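Local coordinates for eukaryotic peptide chain release factor GTP-binding subunit (Schizosaccharomyces pombe, PDB 1R5B), which is the GTP-binding subunit of a translation release factor, built from an elongation factor Tu-like P-loop domain followed by beta-rich domains, at residues E205-L210 with V226-V231; P273-I278 with N357-T362. All coordinates share one frame; numbering follows the deposited sequence.

Contact 1 (E205-L210 with V226-V231); sequences ECVDKL and VKYMPV
Val207 on helix 200-218 faces Tyr228 on strand 226-230, with their CA atoms 7.1 Å apart. Strand 226-230 is an outermost strand of the mixed sheet in the GTP-binding domain. Its backbone pairs with strand 184-189, and the helix packs over it. Tyr228 carries most of the contact, and its CB points at the helix. CG sits beside the backbone N (chi1 -64°), which lays one ring face under Val207. The CG1 methyl of Val207 stands 3.9 Å from the ring centroid of Tyr228, 14° off the ring normal, in a CH-pi contact. It lies nearest to CD1. Val207 CG2 touches the root of the ring, 3.9 Å from Tyr228 CG. The opposite face is backed by CG1 of Val226, so the ring is held between two valine methyls. Leu210 meets the far end obliquely, its CB 4.0 Å from Tyr228 CE2. Leu214 and Tyr203 of the same helix also touch the tyrosine. The hydroxyl is hydrogen-bonded to Ser222 OG, in the short helix 222-225 just before the strand. The helix is thus joined to the edge strand by apolar and CH-pi contacts, while the hydroxyl's bond to Ser222 probably steadies the ring at its far end.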
ATOM      1  N   GLU A 205      11.917  -8.473  27.440  1.00 33.26           N
ATOM      2  CA  GLU A 205      13.297  -8.097  27.729  1.00 32.90           C
ATOM      3  C   GLU A 205      14.035  -7.705  26.456  1.00 32.65           C
ATOM      4  O   GLU A 205      14.768  -6.728  26.451  1.00 32.93           O
ATOM      5  CB  GLU A 205      14.059  -9.233  28.434  1.00 32.91           C
ATOM      6  CG  GLU A 205      15.479  -8.852  28.849  1.00 32.66           C
ATOM      7  CD  GLU A 205      16.322 -10.030  29.277  1.00 33.10           C
ATOM      8  OE1 GLU A 205      15.954 -11.176  28.951  1.00 33.55           O
ATOM      9  OE2 GLU A 205      17.361  -9.808  29.942  1.00 33.70           O
ATOM     10  N   CYS A 206      13.830  -8.465  25.386  1.00 32.31           N
ATOM     11  CA  CYS A 206      14.464  -8.200  24.102  1.00 31.86           C
ATOM     12  C   CYS A 206      13.931  -6.919  23.470  1.00 31.85           C
ATOM     13  O   CYS A 206      14.684  -6.158  22.881  1.00 31.43           O
ATOM     14  CB  CYS A 206      14.252  -9.374  23.147  1.00 31.79           C
ATOM     15  SG  CYS A 206      15.226 -10.841  23.559  1.00 30.74           S
ATOM     16  N   VAL A 207      12.635  -6.679  23.624  1.00 31.95           N
ATOM     17  CA  VAL A 207      11.984  -5.520  23.027  1.00 32.10           C
ATOM     18  C   VAL A 207      12.419  -4.256  23.764  1.00 32.08           C
ATOM     19  O   VAL A 207      12.819  -3.298  23.130  1.00 32.30           O
ATOM     20  CB  VAL A 207      10.439  -5.660  23.050  1.00 32.17           C
ATOM     21  CG1 VAL A 207       9.734  -4.313  22.821  1.00 32.64           C
ATOM     22  CG2 VAL A 207      10.005  -6.653  22.007  1.00 32.67           C
ATOM     23  N   ASP A 208      12.354  -4.267  25.092  1.00 31.89           N
ATOM     24  CA  ASP A 208      12.742  -3.110  25.897  1.00 32.09           C
ATOM     25  C   ASP A 208      14.191  -2.692  25.627  1.00 31.54           C
ATOM     26  O   ASP A 208      14.496  -1.507  25.552  1.00 31.05           O
ATOM     27  CB  ASP A 208      12.566  -3.396  27.398  1.00 32.51           C
ATOM     28  CG  ASP A 208      11.102  -3.624  27.790  1.00 34.52           C
ATOM     29  OD1 ASP A 208      10.223  -3.649  26.884  1.00 37.50           O
ATOM     30  OD2 ASP A 208      10.739  -3.794  28.983  1.00 36.00           O
ATOM     31  N   LYS A 209      15.070  -3.673  25.474  1.00 31.13           N
ATOM     32  CA  LYS A 209      16.467  -3.406  25.195  1.00 31.25           C
ATOM     33  C   LYS A 209      16.628  -2.835  23.797  1.00 31.22           C
ATOM     34  O   LYS A 209      17.374  -1.882  23.603  1.00 31.01           O
ATOM     35  CB  LYS A 209      17.291  -4.691  25.349  1.00 31.51           C
ATOM     36  CG  LYS A 209      18.782  -4.551  25.045  1.00 32.87           C
ATOM     37  CD  LYS A 209      19.499  -3.686  26.066  1.00 35.05           C
ATOM     38  CE  LYS A 209      20.660  -2.896  25.453  1.00 37.23           C
ATOM     39  NZ  LYS A 209      21.890  -3.725  25.316  1.00 38.38           N
ATOM     40  N   LEU A 210      15.922  -3.408  22.821  1.00 30.96           N
ATOM     41  CA  LEU A 210      16.034  -2.940  21.445  1.00 31.11           C
ATOM     42  C   LEU A 210      15.490  -1.507  21.342  1.00 31.11           C
ATOM     43  O   LEU A 210      16.048  -0.658  20.653  1.00 30.69           O
ATOM     44  CB  LEU A 210      15.297  -3.868  20.480  1.00 30.98           C
ATOM     45  CG  LEU A 210      16.130  -5.020  19.935  1.00 31.46           C
ATOM     46  CD1 LEU A 210      15.231  -6.147  19.510  1.00 31.44           C
ATOM     47  CD2 LEU A 210      16.979  -4.572  18.765  1.00 32.55           C
ATOM     48  N   VAL A 226       8.384   1.878  15.390  1.00 37.29           N
ATOM     49  CA  VAL A 226       8.861   0.505  15.379  1.00 36.31           C
ATOM     50  C   VAL A 226       7.724  -0.435  15.722  1.00 35.46           C
ATOM     51  O   VAL A 226       6.979  -0.195  16.659  1.00 35.29           O
ATOM     52  CB  VAL A 226      10.038   0.302  16.368  1.00 36.32           C
ATOM     53  CG1 VAL A 226      10.529  -1.137  16.341  1.00 36.73           C
ATOM     54  CG2 VAL A 226      11.182   1.242  16.047  1.00 35.94           C
ATOM     55  N   LYS A 227       7.579  -1.483  14.924  1.00 35.07           N
ATOM     56  CA  LYS A 227       6.662  -2.582  15.214  1.00 35.36           C
ATOM     57  C   LYS A 227       7.506  -3.782  15.609  1.00 35.01           C
ATOM     58  O   LYS A 227       8.369  -4.203  14.835  1.00 35.41           O
ATOM     59  CB  LYS A 227       5.820  -2.944  13.972  1.00 35.45           C
ATOM     60  CG  LYS A 227       4.769  -4.061  14.189  1.00 35.73           C
ATOM     61  CD  LYS A 227       3.815  -3.677  15.307  1.00 36.95           C
ATOM     62  CE  LYS A 227       2.539  -4.478  15.313  1.00 37.05           C
ATOM     63  NZ  LYS A 227       2.756  -5.774  15.930  1.00 38.61           N
ATOM     64  N   TYR A 228       7.254  -4.336  16.788  1.00 34.44           N
ATOM     65  CA  TYR A 228       7.926  -5.567  17.230  1.00 34.18           C
ATOM     66  C   TYR A 228       6.990  -6.758  17.040  1.00 34.61           C
ATOM     67  O   TYR A 228       5.773  -6.644  17.256  1.00 34.94           O
ATOM     68  CB  TYR A 228       8.341  -5.457  18.698  1.00 33.92           C
ATOM     69  CG  TYR A 228       9.360  -4.376  18.937  1.00 32.80           C
ATOM     70  CD1 TYR A 228       8.967  -3.105  19.344  1.00 31.97           C
ATOM     71  CD2 TYR A 228      10.717  -4.614  18.731  1.00 31.57           C
ATOM     72  CE1 TYR A 228       9.901  -2.101  19.543  1.00 31.67           C
ATOM     73  CE2 TYR A 228      11.662  -3.612  18.930  1.00 31.36           C
ATOM     74  CZ  TYR A 228      11.244  -2.363  19.333  1.00 30.97           C
ATOM     75  OH  TYR A 228      12.161  -1.374  19.539  1.00 31.26           O
ATOM     76  N   MET A 229       7.556  -7.898  16.637  1.00 34.85           N
ATOM     77  CA  MET A 229       6.780  -9.125  16.449  1.00 34.75           C
ATOM     78  C   MET A 229       7.614 -10.362  16.709  1.00 34.89           C
ATOM     79  O   MET A 229       8.713 -10.486  16.173  1.00 34.77           O
ATOM     80  CB  MET A 229       6.249  -9.206  15.029  1.00 34.76           C
ATOM     81  CG  MET A 229       4.751  -9.058  14.982  1.00 34.37           C
ATOM     82  SD  MET A 229       4.104  -9.093  13.357  1.00 30.70           S
ATOM     83  CE  MET A 229       5.010  -7.882  12.618  1.00 30.89           C
ATOM     84  N   PRO A 230       7.092 -11.282  17.515  1.00 34.90           N
ATOM     85  CA  PRO A 230       7.770 -12.550  17.749  1.00 34.89           C
ATOM     86  C   PRO A 230       7.454 -13.484  16.601  1.00 34.87           C
ATOM     87  O   PRO A 230       6.317 -13.481  16.106  1.00 34.87           O
ATOM     88  CB  PRO A 230       7.143 -13.041  19.044  1.00 34.73           C
ATOM     89  CG  PRO A 230       5.764 -12.502  19.006  1.00 34.74           C
ATOM     90  CD  PRO A 230       5.826 -11.206  18.264  1.00 34.97           C
ATOM     91  N   VAL A 231       8.474 -14.202  16.148  1.00 34.63           N
ATOM     92  CA  VAL A 231       8.333 -15.292  15.197  1.00 34.58           C
ATOM     93  C   VAL A 231       9.346 -16.396  15.494  1.00 34.86           C
ATOM     94  O   VAL A 231      10.269 -16.241  16.305  1.00 34.28           O
ATOM     95  CB  VAL A 231       8.566 -14.835  13.744  1.00 34.50           C
ATOM     96  CG1 VAL A 231       7.757 -13.584  13.410  1.00 34.84           C
ATOM     97  CG2 VAL A 231      10.040 -14.575  13.484  1.00 34.67           C
TER

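Contact 2 (P273-I278 with N357-T362)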
ATOM      1  N   PRO A 273       4.542  12.512  -3.708  1.00 32.51           N
ATOM      2  CA  PRO A 273       3.700  13.717  -3.568  1.00 32.64           C
ATOM      3  C   PRO A 273       2.363  13.406  -2.902  1.00 32.57           C
ATOM      4  O   PRO A 273       1.785  12.363  -3.171  1.00 33.66           O
ATOM      5  CB  PRO A 273       3.464  14.156  -5.016  1.00 32.58           C
ATOM      6  CG  PRO A 273       4.581  13.520  -5.814  1.00 33.22           C
ATOM      7  CD  PRO A 273       4.920  12.239  -5.109  1.00 32.41           C
ATOM      8  N   PHE A 274       1.886  14.300  -2.051  1.00 32.58           N
ATOM      9  CA  PHE A 274       0.602  14.151  -1.367  1.00 32.12           C
ATOM     10  C   PHE A 274      -0.532  14.023  -2.389  1.00 32.32           C
ATOM     11  O   PHE A 274      -0.587  14.774  -3.372  1.00 32.66           O
ATOM     12  CB  PHE A 274       0.381  15.368  -0.453  1.00 32.17           C
ATOM     13  CG  PHE A 274      -0.935  15.371   0.307  1.00 31.78           C
ATOM     14  CD1 PHE A 274      -1.199  14.428   1.286  1.00 32.38           C
ATOM     15  CD2 PHE A 274      -1.880  16.364   0.077  1.00 32.62           C
ATOM     16  CE1 PHE A 274      -2.408  14.447   2.005  1.00 31.68           C
ATOM     17  CE2 PHE A 274      -3.086  16.395   0.802  1.00 32.35           C
ATOM     18  CZ  PHE A 274      -3.348  15.435   1.755  1.00 31.06           C
ATOM     19  N   ILE A 275      -1.410  13.054  -2.158  1.00 31.99           N
ATOM     20  CA  ILE A 275      -2.629  12.863  -2.932  1.00 32.02           C
ATOM     21  C   ILE A 275      -3.750  12.420  -1.992  1.00 31.66           C
ATOM     22  O   ILE A 275      -3.593  11.439  -1.290  1.00 32.14           O
ATOM     23  CB  ILE A 275      -2.428  11.782  -3.994  1.00 32.02           C
ATOM     24  CG1 ILE A 275      -1.270  12.165  -4.940  1.00 32.32           C
ATOM     25  CG2 ILE A 275      -3.750  11.567  -4.762  1.00 32.64           C
ATOM     26  CD1 ILE A 275      -0.884  11.092  -5.939  1.00 33.07           C
ATOM     27  N   MET A 276      -4.867  13.143  -1.980  1.00 31.41           N
ATOM     28  CA  MET A 276      -6.039  12.792  -1.167  1.00 31.03           C
ATOM     29  C   MET A 276      -7.301  13.215  -1.905  1.00 31.49           C
ATOM     30  O   MET A 276      -7.636  14.392  -1.901  1.00 31.24           O
ATOM     31  CB  MET A 276      -6.028  13.475   0.213  1.00 30.39           C
ATOM     32  CG  MET A 276      -7.231  13.072   1.084  1.00 28.34           C
ATOM     33  SD  MET A 276      -7.628  14.108   2.487  1.00 22.12           S
ATOM     34  CE  MET A 276      -8.589  15.215   1.796  1.00 24.93           C
ATOM     35  N   PRO A 277      -7.993  12.269  -2.530  1.00 31.97           N
ATOM     36  CA  PRO A 277      -9.327  12.536  -3.076  1.00 32.56           C
ATOM     37  C   PRO A 277     -10.287  12.992  -1.983  1.00 33.21           C
ATOM     38  O   PRO A 277     -10.249  12.459  -0.879  1.00 33.90           O
ATOM     39  CB  PRO A 277      -9.759  11.179  -3.637  1.00 32.65           C
ATOM     40  CG  PRO A 277      -8.478  10.411  -3.838  1.00 32.51           C
ATOM     41  CD  PRO A 277      -7.554  10.885  -2.781  1.00 31.74           C
ATOM     42  N   ILE A 278     -11.129  13.970  -2.291  1.00 33.66           N
ATOM     43  CA  ILE A 278     -12.050  14.548  -1.312  1.00 33.66           C
ATOM     44  C   ILE A 278     -13.323  13.730  -1.292  1.00 33.73           C
ATOM     45  O   ILE A 278     -14.033  13.698  -2.273  1.00 33.92           O
ATOM     46  CB  ILE A 278     -12.363  16.008  -1.673  1.00 33.70           C
ATOM     47  CG1 ILE A 278     -11.074  16.845  -1.622  1.00 33.79           C
ATOM     48  CG2 ILE A 278     -13.434  16.567  -0.748  1.00 33.35           C
ATOM     49  CD1 ILE A 278     -11.223  18.262  -2.152  1.00 33.54           C
ATOM     50  N   ASN A 357       4.565  18.773  -7.081  1.00 36.93           N
ATOM     51  CA  ASN A 357       4.350  17.684  -8.040  1.00 36.64           C
ATOM     52  C   ASN A 357       2.907  17.188  -7.964  1.00 35.10           C
ATOM     53  O   ASN A 357       2.632  16.129  -7.427  1.00 34.30           O
ATOM     54  CB  ASN A 357       5.320  16.529  -7.756  1.00 37.34           C
ATOM     55  CG  ASN A 357       6.772  16.943  -7.901  1.00 40.43           C
ATOM     56  OD1 ASN A 357       7.222  17.318  -8.995  1.00 45.10           O
ATOM     57  ND2 ASN A 357       7.515  16.904  -6.796  1.00 43.82           N
ATOM     58  N   PRO A 358       1.979  17.956  -8.509  1.00 33.90           N
ATOM     59  CA  PRO A 358       0.557  17.677  -8.314  1.00 33.22           C
ATOM     60  C   PRO A 358       0.099  16.391  -8.995  1.00 32.59           C
ATOM     61  O   PRO A 358       0.647  16.021 -10.026  1.00 32.43           O
ATOM     62  CB  PRO A 358      -0.112  18.882  -8.976  1.00 33.08           C
ATOM     63  CG  PRO A 358       0.859  19.272 -10.044  1.00 33.14           C
ATOM     64  CD  PRO A 358       2.192  19.129  -9.379  1.00 33.97           C
ATOM     65  N   VAL A 359      -0.901  15.732  -8.418  1.00 31.62           N
ATOM     66  CA  VAL A 359      -1.599  14.649  -9.079  1.00 31.13           C
ATOM     67  C   VAL A 359      -1.997  15.079 -10.480  1.00 31.00           C
ATOM     68  O   VAL A 359      -2.392  16.227 -10.684  1.00 31.21           O
ATOM     69  CB  VAL A 359      -2.881  14.252  -8.316  1.00 31.00           C
ATOM     70  CG1 VAL A 359      -3.965  15.302  -8.426  1.00 30.89           C
ATOM     71  CG2 VAL A 359      -3.405  12.949  -8.809  1.00 32.34           C
ATOM     72  N   HIS A 360      -1.918  14.157 -11.432  1.00 30.20           N
ATOM     73  CA  HIS A 360      -2.307  14.451 -12.804  1.00 29.86           C
ATOM     74  C   HIS A 360      -3.809  14.617 -12.950  1.00 29.54           C
ATOM     75  O   HIS A 360      -4.571  14.104 -12.157  1.00 29.84           O
ATOM     76  CB  HIS A 360      -1.827  13.353 -13.745  1.00 29.41           C
ATOM     77  CG  HIS A 360      -0.348  13.318 -13.904  1.00 29.24           C
ATOM     78  ND1 HIS A 360       0.285  13.747 -15.052  1.00 27.25           N
ATOM     79  CD2 HIS A 360       0.630  12.926 -13.051  1.00 28.81           C
ATOM     80  CE1 HIS A 360       1.591  13.606 -14.904  1.00 28.81           C
ATOM     81  NE2 HIS A 360       1.826  13.110 -13.700  1.00 29.34           N
ATOM     82  N   ALA A 361      -4.200  15.364 -13.968  1.00 29.41           N
ATOM     83  CA  ALA A 361      -5.584  15.514 -14.348  1.00 29.47           C
ATOM     84  C   ALA A 361      -5.608  15.641 -15.853  1.00 29.45           C
ATOM     85  O   ALA A 361      -4.722  16.258 -16.444  1.00 29.29           O
ATOM     86  CB  ALA A 361      -6.173  16.730 -13.723  1.00 29.66           C
ATOM     87  N   THR A 362      -6.611  15.041 -16.474  1.00 29.55           N
ATOM     88  CA  THR A 362      -6.659  14.982 -17.926  1.00 29.80           C
ATOM     89  C   THR A 362      -8.069  14.730 -18.410  1.00 29.79           C
ATOM     90  O   THR A 362      -8.951  14.423 -17.621  1.00 29.18           O
ATOM     91  CB  THR A 362      -5.700  13.875 -18.425  1.00 29.87           C
ATOM     92  OG1 THR A 362      -5.475  13.993 -19.830  1.00 29.36           O
ATOM     93  CG2 THR A 362      -6.318  12.496 -18.267  1.00 30.72           C
TER
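Ile275 and Val359 meet through side chains set by their torsions. In Ile275, CG1 lies beside the backbone N (chi1 -59°) and the chain then runs extended to CD1 (chi2 174°). This brings CD1 up to Val359, although the CB does not point straight at the other segment. In Val359, chi1 is 71°, which sets CG1 beside the backbone N and leaves CG2, the branch opposite that N, to meet Ile275. The two methyls come within 4.2 Å, CD1 of Ile275 against CG2 of Val359. This is a single, fairly loose apolar touch.

The second meeting is at Pro273 and Asn357. Here the proline ring lies against the backbone as much as against the side chain. Pro273 CB is 3.2 Å from Asn357 O, and Pro273 CG is 3.7 Å from Asn357 CB. The touching atoms of Asn357 are thus its carbonyl O and its CB.

The two segments run alongside each other here, with CA atoms 6.0 Å apart at Pro273 and Asn357 and 6.5 Å apart at Ile275 and Val359. Strand 351-353 links them. Thr353 OG1 is hydrogen-bonded to both Phe274 O and Val359 N, and so bridges the two backbones. Met445 and Val351 also touch Ile275.

The first segment leads into the beta-barrel-like domain that follows the GTP-binding domain. The second runs from that domain into the C-terminal beta domain. Direct contact between them is van der Waals in kind, and a polar link comes from the hydroxyl of Thr353, which both backbones share.

Contact 1 and contact 2 lie on opposite sides of the chain's centre, with their own centres about 37 Å apart. They share no helix or strand. Contact 1 is local in sequence and joins a helix to an edge strand within the GTP-binding domain. Contact 2 brings together segments whose closest ends are 79 residues apart, at the entry to one beta domain and the exit toward the next. Both are partly buried. In contact 1 an aromatic ring gathers the packing, and its own hydroxyl bonds to an outside serine. Contact 2 rests on two separate touches, one buried between Ile275 and Val359 and one nearer the surface at Asn357; an outside threonine hydroxyl bonds to both backbones.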